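Local coordinates for dihydrodipicolinate reductase N-terminus domain-containing protein (Mycobacterium smegmatis, PDB 6IAQ) that probably acts as an NADP-dependent amine dehydrogenase, catalysing the reductive amination of ketones to amines, at residues Ala97-Ser107 with Leu127-Thr138; Glu108-Thr116 with Pro322-Leu330. All blocks are in the same frame, centred on the assembly; numbering follows the deposited sequence.

Interaction 1. Residues Ala97-Ser107 with Leu127-Thr138. With NAP (NADP nicotinamide-adenine-dinucleotide phosphate), chain F.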
loop_
_atom_site.group_PDB
_atom_site.type_symbol
_atom_site.label_atom_id
_atom_site.label_comp_id
_atom_site.label_asym_id
_atom_site.label_seq_id
_atom_site.Cartn_x
_atom_site.Cartn_y
_atom_site.Cartn_z
ATOM N N ALA A 97 -15.572 -8.077 25.020
ATOM C CA ALA A 97 -15.095 -6.887 25.749
ATOM C C ALA A 97 -15.383 -7.042 27.253
ATOM O O ALA A 97 -14.495 -6.675 28.066
ATOM C CB ALA A 97 -15.759 -5.659 25.180
ATOM N N GLU A 98 -16.565 -7.568 27.624
ATOM C CA GLU A 98 -16.933 -7.809 29.044
ATOM C C GLU A 98 -15.868 -8.675 29.720
ATOM O O GLU A 98 -15.520 -8.415 30.879
ATOM C CB GLU A 98 -18.279 -8.523 29.185
ATOM C CG GLU A 98 -19.014 -8.069 30.443
ATOM C CD GLU A 98 -19.948 -6.909 30.164
ATOM O OE1 GLU A 98 -20.592 -6.960 29.106
ATOM O OE2 GLU A 98 -20.021 -5.973 30.979
ATOM N N HIS A 99 -15.371 -9.678 29.014
ATOM C CA HIS A 99 -14.413 -10.688 29.527
ATOM C C HIS A 99 -12.957 -10.234 29.327
ATOM O O HIS A 99 -12.069 -11.053 29.549
ATOM C CB HIS A 99 -14.708 -12.044 28.891
ATOM C CG HIS A 99 -15.995 -12.644 29.336
ATOM N ND1 HIS A 99 -17.232 -12.253 28.830
ATOM C CD2 HIS A 99 -16.248 -13.621 30.237
ATOM C CE1 HIS A 99 -18.187 -12.978 29.400
ATOM N NE2 HIS A 99 -17.605 -13.837 30.248
ATOM N N GLY A 100 -12.723 -8.977 28.948
ATOM C CA GLY A 100 -11.382 -8.454 28.620
ATOM C C GLY A 100 -10.693 -9.212 27.502
ATOM O O GLY A 100 -9.436 -9.232 27.472
ATOM N N VAL A 101 -11.446 -9.798 26.568
ATOM C CA VAL A 101 -10.853 -10.629 25.480
ATOM C C VAL A 101 -10.724 -9.757 24.222
ATOM O O VAL A 101 -11.745 -9.146 23.779
ATOM C CB VAL A 101 -11.672 -11.912 25.232
ATOM C CG1 VAL A 101 -11.225 -12.623 23.975
ATOM C CG2 VAL A 101 -11.603 -12.870 26.427
ATOM N N ASN A 102 -9.497 -9.655 23.695
ATOM C CA ASN A 102 -9.221 -8.957 22.408
ATOM C C ASN A 102 -10.052 -9.644 21.321
ATOM O O ASN A 102 -10.192 -10.894 21.366
ATOM C CB ASN A 102 -7.751 -9.028 22.020
ATOM C CG ASN A 102 -6.830 -8.374 23.041
ATOM O OD1 ASN A 102 -6.975 -7.192 23.339
ATOM N ND2 ASN A 102 -5.881 -9.137 23.565
ATOM N N ALA A 103 -10.575 -8.881 20.370
ATOM C CA ALA A 103 -11.394 -9.447 19.273
ATOM C C ALA A 103 -10.965 -8.835 17.938
ATOM O O ALA A 103 -10.882 -7.612 17.832
ATOM C CB ALA A 103 -12.873 -9.244 19.536
ATOM N N VAL A 104 -10.682 -9.705 16.977
ATOM C CA VAL A 104 -10.569 -9.333 15.542
ATOM C C VAL A 104 -11.815 -9.936 14.864
ATOM O O VAL A 104 -12.164 -11.081 15.190
ATOM C CB VAL A 104 -9.207 -9.811 15.004
ATOM C CG1 VAL A 104 -9.088 -11.328 14.950
ATOM C CG2 VAL A 104 -8.885 -9.175 13.678
ATOM N N THR A 105 -12.518 -9.161 14.050
ATOM C CA THR A 105 -13.796 -9.593 13.434
ATOM C C THR A 105 -13.852 -9.221 11.948
ATOM O O THR A 105 -13.333 -8.147 11.582
ATOM C CB THR A 105 -14.992 -9.008 14.187
ATOM O OG1 THR A 105 -16.197 -9.540 13.627
ATOM C CG2 THR A 105 -15.061 -7.502 14.160
ATOM N N LEU A 106 -14.547 -10.041 11.164
ATOM C CA LEU A 106 -14.812 -9.774 9.727
ATOM C C LEU A 106 -15.980 -8.823 9.573
ATOM O O LEU A 106 -16.237 -8.450 8.412
ATOM C CB LEU A 106 -15.083 -11.097 9.003
ATOM C CG LEU A 106 -13.872 -11.999 8.873
ATOM C CD1 LEU A 106 -14.208 -13.189 8.019
ATOM C CD2 LEU A 106 -12.643 -11.225 8.376
ATOM N N SER A 107 -16.708 -8.459 10.654
ATOM C CA SER A 107 -17.897 -7.582 10.531
ATOM C C SER A 107 -17.560 -6.366 9.645
ATOM O O SER A 107 -16.728 -5.566 10.052
ATOM C CB SER A 107 -18.446 -7.170 11.877
ATOM O OG SER A 107 -18.985 -8.303 12.554
ATOM N N LEU A 127 -16.299 0.005 27.062
ATOM C CA LEU A 127 -16.262 -1.322 27.713
ATOM C C LEU A 127 -14.880 -1.959 27.492
ATOM O O LEU A 127 -14.265 -2.465 28.484
ATOM C CB LEU A 127 -17.385 -2.189 27.132
ATOM C CG LEU A 127 -17.432 -3.623 27.659
ATOM C CD1 LEU A 127 -17.594 -3.695 29.182
ATOM C CD2 LEU A 127 -18.549 -4.400 26.980
ATOM N N ALA A 128 -14.398 -1.965 26.234
ATOM C CA ALA A 128 -13.122 -2.610 25.858
ATOM C C ALA A 128 -11.963 -1.915 26.601
ATOM O O ALA A 128 -10.967 -2.594 26.984
ATOM C CB ALA A 128 -12.940 -2.554 24.355
ATOM N N LYS A 129 -12.045 -0.590 26.724
ATOM C CA LYS A 129 -11.014 0.230 27.426
ATOM C C LYS A 129 -10.995 -0.130 28.926
ATOM O O LYS A 129 -9.911 -0.213 29.517
ATOM C CB LYS A 129 -11.279 1.718 27.195
ATOM C CG LYS A 129 -10.682 2.259 25.907
ATOM C CD LYS A 129 -11.114 3.666 25.559
ATOM C CE LYS A 129 -10.300 4.263 24.431
ATOM N NZ LYS A 129 -10.982 5.484 23.953
ATOM N N SER A 130 -12.164 -0.355 29.512
ATOM C CA SER A 130 -12.294 -0.647 30.960
ATOM C C SER A 130 -11.676 -2.025 31.279
ATOM O O SER A 130 -11.225 -2.201 32.435
ATOM C CB SER A 130 -13.720 -0.521 31.398
ATOM O OG SER A 130 -14.474 -1.646 30.958
ATOM N N THR A 131 -11.586 -2.959 30.310
ATOM C CA THR A 131 -11.094 -4.347 30.524
ATOM C C THR A 131 -9.749 -4.598 29.834
ATOM O O THR A 131 -9.257 -5.773 29.864
ATOM C CB THR A 131 -12.116 -5.388 30.048
ATOM O OG1 THR A 131 -12.323 -5.170 28.647
ATOM C CG2 THR A 131 -13.433 -5.317 30.797
ATOM N N GLY A 132 -9.172 -3.587 29.184
ATOM C CA GLY A 132 -7.845 -3.683 28.548
ATOM C C GLY A 132 -7.874 -4.369 27.181
ATOM O O GLY A 132 -6.790 -4.674 26.667
ATOM N N ALA A 133 -9.052 -4.584 26.591
ATOM C CA ALA A 133 -9.217 -5.353 25.336
ATOM C C ALA A 133 -9.222 -4.409 24.121
ATOM O O ALA A 133 -9.797 -3.277 24.204
ATOM C CB ALA A 133 -10.491 -6.175 25.379
ATOM N N THR A 134 -8.665 -4.894 23.009
ATOM C CA THR A 134 -8.761 -4.232 21.672
ATOM C C THR A 134 -9.833 -4.935 20.819
ATOM O O THR A 134 -9.813 -6.186 20.776
ATOM C CB THR A 134 -7.403 -4.217 20.964
ATOM O OG1 THR A 134 -6.446 -3.571 21.823
ATOM C CG2 THR A 134 -7.495 -3.539 19.605
ATOM N N LEU A 135 -10.719 -4.167 20.189
ATOM C CA LEU A 135 -11.682 -4.664 19.165
ATOM C C LEU A 135 -11.324 -4.035 17.807
ATOM O O LEU A 135 -11.183 -2.789 17.731
ATOM C CB LEU A 135 -13.118 -4.293 19.533
ATOM C CG LEU A 135 -13.570 -4.580 20.965
ATOM C CD1 LEU A 135 -14.991 -4.087 21.150
ATOM C CD2 LEU A 135 -13.473 -6.050 21.336
ATOM N N THR A 136 -11.175 -4.858 16.770
ATOM C CA THR A 136 -10.762 -4.394 15.409
ATOM C C THR A 136 -11.567 -5.135 14.335
ATOM O O THR A 136 -11.509 -6.372 14.311
ATOM C CB THR A 136 -9.261 -4.604 15.194
ATOM O OG1 THR A 136 -8.547 -3.793 16.141
ATOM C CG2 THR A 136 -8.836 -4.264 13.777
ATOM N N GLY A 137 -12.288 -4.395 13.508
ATOM C CA GLY A 137 -12.860 -4.891 12.243
ATOM C C GLY A 137 -11.822 -4.926 11.143
ATOM O O GLY A 137 -11.196 -3.873 10.877
ATOM N N THR A 138 -11.646 -6.089 10.514
ATOM C CA THR A 138 -10.714 -6.273 9.381
ATOM C C THR A 138 -11.369 -7.225 8.375
ATOM O O THR A 138 -12.607 -7.350 8.389
ATOM C CB THR A 138 -9.344 -6.698 9.896
ATOM O OG1 THR A 138 -8.442 -6.907 8.809
ATOM C CG2 THR A 138 -9.408 -7.955 10.729
HETATM P PA NAP F . -21.227 -18.375 7.253
HETATM O O1A NAP F . -20.566 -19.484 6.580
HETATM O O2A NAP F . -22.771 -18.167 7.260
HETATM O O5B NAP F . -20.703 -18.412 8.800
HETATM C C5B NAP F . -21.340 -17.679 9.855
HETATM C C4B NAP F . -21.129 -18.445 11.154
HETATM O O4B NAP F . -21.672 -17.740 12.267
HETATM C C3B NAP F . -21.766 -19.860 11.188
HETATM O O3B NAP F . -20.689 -20.730 11.614
HETATM C C2B NAP F . -22.840 -19.828 12.273
HETATM O O2B NAP F . -22.896 -21.026 13.079
HETATM C C1B NAP F . -22.248 -18.763 13.143
HETATM N N9A NAP F . -23.148 -18.046 14.044
HETATM C C8A NAP F . -24.244 -17.314 13.758
HETATM N N7A NAP F . -24.694 -16.768 14.893
HETATM C C5A NAP F . -23.824 -17.093 15.879
HETATM C C6A NAP F . -23.658 -16.834 17.331
HETATM N N6A NAP F . -24.532 -16.088 17.996
HETATM N N1A NAP F . -22.619 -17.377 17.963
HETATM C C2A NAP F . -21.687 -18.134 17.349
HETATM N N3A NAP F . -21.748 -18.424 16.030
HETATM C C4A NAP F . -22.807 -17.944 15.316
HETATM O O3 NAP F . -20.659 -16.924 6.729
HETATM P PN NAP F . -19.079 -16.592 6.354
HETATM O O1N NAP F . -18.813 -16.629 4.881
HETATM O O2N NAP F . -18.156 -17.355 7.238
HETATM O O5D NAP F . -19.239 -15.071 6.819
HETATM C C5D NAP F . -19.393 -14.617 8.170
HETATM C C4D NAP F . -19.474 -13.123 8.314
HETATM O O4D NAP F . -18.184 -12.566 7.901
HETATM C C3D NAP F . -20.578 -12.546 7.473
HETATM O O3D NAP F . -21.299 -11.528 8.143
HETATM C C2D NAP F . -19.818 -11.959 6.276
HETATM O O2D NAP F . -20.589 -10.906 5.681
HETATM C C1D NAP F . -18.474 -11.549 6.944
HETATM N N1N NAP F . -17.373 -11.475 5.967
HETATM C C2N NAP F . -16.645 -10.375 5.947
HETATM C C3N NAP F . -15.639 -10.242 5.000
HETATM C C7N NAP F . -14.746 -9.021 4.972
HETATM O O7N NAP F . -13.996 -8.926 4.001
HETATM N N7N NAP F . -14.749 -8.123 5.973
HETATM C C4N NAP F . -15.412 -11.282 4.099
HETATM C C5N NAP F . -16.191 -12.434 4.143
HETATM C C6N NAP F . -17.166 -12.489 5.107
HETATM P P2B NAP F . -23.278 -22.452 12.469
HETATM O O1X NAP F . -22.167 -22.891 11.558
HETATM O O2X NAP F . -23.217 -23.401 13.664
HETATM O O3X NAP F . -24.648 -22.104 11.878
HETATM O O HOH W 1 -7.763 -7.626 28.473
HETATM O O HOH W 2 -5.198 -5.499 24.273
HETATM O O HOH W 3 -14.446 -5.233 8.494
#
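Strands 102-105 and 134-137 are the parallel neighbours of a beta-alpha-beta crossover through helix 118-130, in the Rossmann-type sheet that carries NADP. Their axes differ by only 3° in direction, and the amides alternate as parallel pairing requires: Ala103 N gives to Thr134 O, Ala103 O takes Thr136 N, Thr105 N gives to Thr136 O, and Thr105 O takes Thr138 N at 2.9 Å. Asn102 extends this pattern with its side chain. CG stands anti to the carbonyl carbon (chi1 -61°), which brings OD1 to Thr134 N at 2.9 Å; the hydrogen bond is nearly straight (171° at the hydrogen) and meets OD1 in the amide plane, on a lone pair, while ND2 turns to Asp76 O.

The helix ends pack beside the strands. Leu127 sets CD2 against Ala97 CB at 3.6 Å, and its CD1 passes the carboxylate end of Glu98 at about a right angle. Ala97 O is gripped by two donors, Thr131 OG1 at 2.7 Å and Gly100 N, the latter within the Schellman motif that ends helix 86-98; Gly132 closes helix 118-130 in the same way. Ala103 CB meets Leu135 CD2 on one face of the sheet. On the other, Val104 CG2 and Thr138 CG2 meet; their modelled 3.2 Å is tighter than ordinary van der Waals contact, so the exact spacing is doubtful.

At the C-terminal edge of the strands, one water donates to both Ser107 O and Thr138 O. Leu106 lays CB near the nicotinamide ring, and its backbone O receives a nearly straight bond from the carboxamide N7N of NADP at 2.9 Å.

Interaction 2. Residues Glu108-Thr116 with Pro322-Leu330. With NAP (NADP nicotinamide-adenine-dinucleotide phosphate), chain F; EDO (1,2-ethanediol), chain E.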
loop_
_atom_site.group_PDB
_atom_site.type_symbol
_atom_site.label_atom_id
_atom_site.label_comp_id
_atom_site.label_asym_id
_atom_site.label_seq_id
_atom_site.Cartn_x
_atom_site.Cartn_y
_atom_site.Cartn_z
ATOM N N GLU A 108 -18.228 -6.219 8.494
ATOM C CA GLU A 108 -17.884 -5.189 7.479
ATOM C C GLU A 108 -18.100 -3.802 8.093
ATOM O O GLU A 108 -17.314 -2.894 7.818
ATOM C CB GLU A 108 -18.681 -5.386 6.177
ATOM C CG GLU A 108 -18.242 -6.616 5.390
ATOM C CD GLU A 108 -18.965 -7.908 5.698
ATOM O OE1 GLU A 108 -19.563 -7.999 6.807
ATOM O OE2 GLU A 108 -18.901 -8.836 4.849
ATOM N N GLU A 109 -19.149 -3.625 8.896
ATOM C CA GLU A 109 -19.433 -2.304 9.507
ATOM C C GLU A 109 -18.338 -1.963 10.529
ATOM O O GLU A 109 -18.007 -0.768 10.671
ATOM C CB GLU A 109 -20.850 -2.246 10.086
ATOM C CG GLU A 109 -21.236 -0.835 10.426
ATOM C CD GLU A 109 -22.568 -0.654 11.130
ATOM O OE1 GLU A 109 -23.309 -1.655 11.280
ATOM O OE2 GLU A 109 -22.848 0.491 11.526
ATOM N N MET A 110 -17.724 -2.964 11.169
ATOM C CA MET A 110 -16.681 -2.714 12.195
ATOM C C MET A 110 -15.397 -2.192 11.520
ATOM O O MET A 110 -14.498 -1.769 12.241
ATOM C CB MET A 110 -16.372 -3.977 13.002
ATOM C CG MET A 110 -17.261 -4.148 14.230
ATOM S SD MET A 110 -16.973 -2.827 15.464
ATOM C CE MET A 110 -15.341 -3.257 16.045
ATOM N N LEU A 111 -15.293 -2.215 10.184
ATOM C CA LEU A 111 -14.096 -1.656 9.488
ATOM C C LEU A 111 -13.886 -0.220 9.973
ATOM O O LEU A 111 -12.702 0.160 10.275
ATOM C CB LEU A 111 -14.306 -1.700 7.971
ATOM C CG LEU A 111 -13.131 -1.171 7.144
ATOM C CD1 LEU A 111 -11.968 -2.138 7.179
ATOM C CD2 LEU A 111 -13.598 -0.889 5.718
ATOM N N TYR A 112 -14.976 0.538 10.043
ATOM C CA TYR A 112 -14.977 1.937 10.516
ATOM C C TYR A 112 -16.398 2.292 10.935
ATOM O O TYR A 112 -17.176 2.794 10.127
ATOM C CB TYR A 112 -14.428 2.882 9.444
ATOM C CG TYR A 112 -13.952 4.190 10.028
ATOM C CD1 TYR A 112 -12.654 4.337 10.515
ATOM C CD2 TYR A 112 -14.831 5.254 10.165
ATOM C CE1 TYR A 112 -12.240 5.528 11.100
ATOM C CE2 TYR A 112 -14.434 6.450 10.742
ATOM C CZ TYR A 112 -13.139 6.578 11.215
ATOM O OH TYR A 112 -12.744 7.746 11.781
ATOM N N PRO A 113 -16.793 1.963 12.191
ATOM C CA PRO A 113 -18.197 2.045 12.595
ATOM C C PRO A 113 -18.657 3.354 13.240
ATOM O O PRO A 113 -19.859 3.482 13.476
ATOM C CB PRO A 113 -18.244 0.916 13.627
ATOM C CG PRO A 113 -16.919 1.037 14.351
ATOM C CD PRO A 113 -15.944 1.376 13.244
ATOM N N TRP A 114 -17.737 4.294 13.478
ATOM C CA TRP A 114 -17.985 5.496 14.311
ATOM C C TRP A 114 -19.167 6.320 13.751
ATOM O O TRP A 114 -19.943 6.859 14.570
ATOM C CB TRP A 114 -16.722 6.351 14.387
ATOM C CG TRP A 114 -15.541 5.644 14.971
ATOM C CD1 TRP A 114 -14.475 5.166 14.275
ATOM C CD2 TRP A 114 -15.303 5.316 16.355
ATOM N NE1 TRP A 114 -13.595 4.562 15.137
ATOM C CE2 TRP A 114 -14.055 4.658 16.419
ATOM C CE3 TRP A 114 -15.997 5.533 17.546
ATOM C CZ2 TRP A 114 -13.495 4.201 17.617
ATOM C CZ3 TRP A 114 -15.448 5.091 18.731
ATOM C CH2 TRP A 114 -14.212 4.421 18.778
ATOM N N GLU A 115 -19.320 6.417 12.427
ATOM C CA GLU A 115 -20.341 7.297 11.813
ATOM C C GLU A 115 -21.646 6.529 11.629
ATOM O O GLU A 115 -22.713 7.132 11.867
ATOM C CB GLU A 115 -19.866 7.856 10.471
ATOM C CG GLU A 115 -18.516 8.555 10.536
ATOM C CD GLU A 115 -18.439 9.693 11.530
ATOM O OE1 GLU A 115 -19.401 10.456 11.605
ATOM O OE2 GLU A 115 -17.402 9.808 12.206
ATOM N N THR A 116 -21.602 5.260 11.196
ATOM C CA THR A 116 -22.845 4.509 10.875
ATOM C C THR A 116 -23.518 4.035 12.180
ATOM O O THR A 116 -24.715 3.912 12.176
ATOM C CB THR A 116 -22.587 3.370 9.871
ATOM O OG1 THR A 116 -21.508 2.577 10.373
ATOM C CG2 THR A 116 -22.273 3.894 8.491
ATOM N N PRO A 322 -6.059 -0.502 24.127
ATOM C CA PRO A 322 -7.425 -0.965 24.359
ATOM C C PRO A 322 -8.418 -0.010 23.691
ATOM O O PRO A 322 -8.074 1.149 23.477
ATOM C CB PRO A 322 -7.587 -0.968 25.887
ATOM C CG PRO A 322 -6.144 -1.003 26.413
ATOM C CD PRO A 322 -5.338 -0.231 25.376
ATOM N N GLY A 323 -9.613 -0.520 23.393
ATOM C CA GLY A 323 -10.664 0.216 22.676
ATOM C C GLY A 323 -10.914 -0.371 21.291
ATOM O O GLY A 323 -10.327 -1.418 20.957
ATOM N N ILE A 324 -11.823 0.243 20.544
ATOM C CA ILE A 324 -11.989 0.012 19.088
ATOM C C ILE A 324 -10.772 0.640 18.408
ATOM O O ILE A 324 -10.621 1.872 18.506
ATOM C CB ILE A 324 -13.308 0.603 18.543
ATOM C CG1 ILE A 324 -14.528 -0.127 19.108
ATOM C CG2 ILE A 324 -13.324 0.574 17.012
ATOM C CD1 ILE A 324 -15.831 0.485 18.619
ATOM N N VAL A 325 -9.928 -0.178 17.789
ATOM C CA VAL A 325 -8.785 0.333 16.979
ATOM C C VAL A 325 -9.034 -0.067 15.517
ATOM O O VAL A 325 -9.062 -1.270 15.229
ATOM C CB VAL A 325 -7.438 -0.180 17.520
ATOM C CG1 VAL A 325 -6.292 0.386 16.679
ATOM C CG2 VAL A 325 -7.224 0.192 18.994
ATOM N N THR A 326 -9.234 0.904 14.646
ATOM C CA THR A 326 -9.482 0.718 13.200
ATOM C C THR A 326 -8.155 0.519 12.453
ATOM O O THR A 326 -7.107 1.013 12.895
ATOM C CB THR A 326 -10.297 1.886 12.645
ATOM O OG1 THR A 326 -9.593 3.095 12.946
ATOM C CG2 THR A 326 -11.683 1.933 13.241
ATOM N N VAL A 327 -8.217 -0.199 11.342
ATOM C CA VAL A 327 -7.019 -0.733 10.631
ATOM C C VAL A 327 -6.182 0.394 10.005
ATOM O O VAL A 327 -4.995 0.182 9.804
ATOM C CB VAL A 327 -7.455 -1.771 9.587
ATOM C CG1 VAL A 327 -7.946 -3.035 10.298
ATOM C CG2 VAL A 327 -8.473 -1.200 8.601
ATOM N N ASP A 328 -6.772 1.533 9.695
ATOM C CA ASP A 328 -6.043 2.741 9.230
ATOM C C ASP A 328 -5.060 3.227 10.305
ATOM O O ASP A 328 -4.092 3.889 9.923
ATOM C CB ASP A 328 -7.017 3.863 8.872
ATOM C CG ASP A 328 -7.912 4.264 10.038
ATOM O OD1 ASP A 328 -8.734 3.446 10.458
ATOM O OD2 ASP A 328 -7.772 5.386 10.501
ATOM N N ARG A 329 -5.281 2.904 11.582
ATOM C CA ARG A 329 -4.473 3.391 12.730
ATOM C C ARG A 329 -3.457 2.328 13.160
ATOM O O ARG A 329 -2.584 2.647 13.993
ATOM C CB ARG A 329 -5.379 3.753 13.916
ATOM C CG ARG A 329 -6.319 4.917 13.644
ATOM C CD ARG A 329 -6.931 5.488 14.921
ATOM N N LEU A 330 -3.533 1.106 12.629
ATOM C CA LEU A 330 -2.600 0.022 13.032
ATOM C C LEU A 330 -1.309 0.165 12.236
ATOM O O LEU A 330 -1.306 0.811 11.193
ATOM C CB LEU A 330 -3.268 -1.329 12.778
ATOM C CG LEU A 330 -4.416 -1.670 13.724
ATOM C CD1 LEU A 330 -5.084 -2.960 13.292
ATOM C CD2 LEU A 330 -3.940 -1.786 15.168
HETATM P PA NAP F . -21.227 -18.375 7.253
HETATM O O1A NAP F . -20.566 -19.484 6.580
HETATM O O2A NAP F . -22.771 -18.167 7.260
HETATM O O5B NAP F . -20.703 -18.412 8.800
HETATM C C5B NAP F . -21.340 -17.679 9.855
HETATM C C4B NAP F . -21.129 -18.445 11.154
HETATM O O4B NAP F . -21.672 -17.740 12.267
HETATM C C3B NAP F . -21.766 -19.860 11.188
HETATM O O3B NAP F . -20.689 -20.730 11.614
HETATM C C2B NAP F . -22.840 -19.828 12.273
HETATM O O2B NAP F . -22.896 -21.026 13.079
HETATM C C1B NAP F . -22.248 -18.763 13.143
HETATM N N9A NAP F . -23.148 -18.046 14.044
HETATM C C8A NAP F . -24.244 -17.314 13.758
HETATM N N7A NAP F . -24.694 -16.768 14.893
HETATM C C5A NAP F . -23.824 -17.093 15.879
HETATM C C6A NAP F . -23.658 -16.834 17.331
HETATM N N6A NAP F . -24.532 -16.088 17.996
HETATM N N1A NAP F . -22.619 -17.377 17.963
HETATM C C2A NAP F . -21.687 -18.134 17.349
HETATM N N3A NAP F . -21.748 -18.424 16.030
HETATM C C4A NAP F . -22.807 -17.944 15.316
HETATM O O3 NAP F . -20.659 -16.924 6.729
HETATM P PN NAP F . -19.079 -16.592 6.354
HETATM O O1N NAP F . -18.813 -16.629 4.881
HETATM O O2N NAP F . -18.156 -17.355 7.238
HETATM O O5D NAP F . -19.239 -15.071 6.819
HETATM C C5D NAP F . -19.393 -14.617 8.170
HETATM C C4D NAP F . -19.474 -13.123 8.314
HETATM O O4D NAP F . -18.184 -12.566 7.901
HETATM C C3D NAP F . -20.578 -12.546 7.473
HETATM O O3D NAP F . -21.299 -11.528 8.143
HETATM C C2D NAP F . -19.818 -11.959 6.276
HETATM O O2D NAP F . -20.589 -10.906 5.681
HETATM C C1D NAP F . -18.474 -11.549 6.944
HETATM N N1N NAP F . -17.373 -11.475 5.967
HETATM C C2N NAP F . -16.645 -10.375 5.947
HETATM C C3N NAP F . -15.639 -10.242 5.000
HETATM C C7N NAP F . -14.746 -9.021 4.972
HETATM O O7N NAP F . -13.996 -8.926 4.001
HETATM N N7N NAP F . -14.749 -8.123 5.973
HETATM C C4N NAP F . -15.412 -11.282 4.099
HETATM C C5N NAP F . -16.191 -12.434 4.143
HETATM C C6N NAP F . -17.166 -12.489 5.107
HETATM P P2B NAP F . -23.278 -22.452 12.469
HETATM O O1X NAP F . -22.167 -22.891 11.558
HETATM O O2X NAP F . -23.217 -23.401 13.664
HETATM O O3X NAP F . -24.648 -22.104 11.878
HETATM C C1 EDO E . -17.297 -9.158 1.421
HETATM O O1 EDO E . -17.415 -8.382 2.580
HETATM C C2 EDO E . -16.075 -8.769 0.666
HETATM O O2 EDO E . -14.924 -9.480 1.112
HETATM O O HOH W 4 -10.867 -1.399 11.404
HETATM O O HOH W 5 -10.642 4.549 14.817
#
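The Tyr112 and Trp114 rings meet residues 324-328. One face of the Tyr112 ring carries Trp114 CD1, 3.6 Å above the plane and displaced toward the rim, while Asp328 OD1 lies at the ring edge, 4.0 Å from Tyr112 CD1, with the carboxylate turned 60° from the ring. At the edge of the Trp114 indole, in its plane, is Ile324 O.

The methyl CG2 of Thr326 is the point where these groups converge. It comes obliquely to both rings, 3.8 Å from Trp114 NE1 and much the same from Tyr112 CD1, and also rests on Leu111 O. With chi1 at 56°, this methyl is anti to the carbonyl carbon and faces the loop, whereas OG1 is left to bond Asp328 OD1 at 2.7 Å, on the syn side of the carboxylate. The Trp114 and Ile324 side chains run toward each other, Ile324 CG2 meeting Trp114 CZ2 obliquely at 3.7 Å. Leu111 CD1 and Val327 CG2 add a further apolar contact, their side chains crossing at about a right angle.

No direct hydrogen bond spans the segments, but two waters do. One donates to Leu111 O and accepts from Val327 N; the other accepts from Trp114 NE1 and donates to Thr326 OG1 at 2.6 Å.

At the start of 108-116, away from the rings, Glu108 OE2 receives the ribose hydroxyl O2D of NADP at 2.8 Å and the hydroxyl O1 of an ethanediol, probably from the crystallisation liquor, and OE1 bonds Ser84 OG. The contact thus packs the loop that follows strand 102-105, cofactor-binding at its start, against the edge strand 323-324 and the turn after it, at the C-terminal edge of a Rossmann-type nucleotide-binding sheet.

How the interactions relate
From the N terminus, the chain leaves helix 86-98, runs through strand 102-105 and passes directly into the loop 108-116. It then climbs helix 118-130 to strand 134-137, where interaction 1 closes a short loop with 19 residues between its segments. Interaction 2 closes a far longer one: 205 residues, including the whole mixed sheet, separate its segments before 322-330 returns. The segments alternate along the chain, so the two closures cross. They meet in the parallel sheet, where strand 323-324 adds to strand 134-137; Ala133 O lies 2.9 Å from Gly323 N, a probable hydrogen bond. Both contacts also reach NADP, through consecutive parts of the chain.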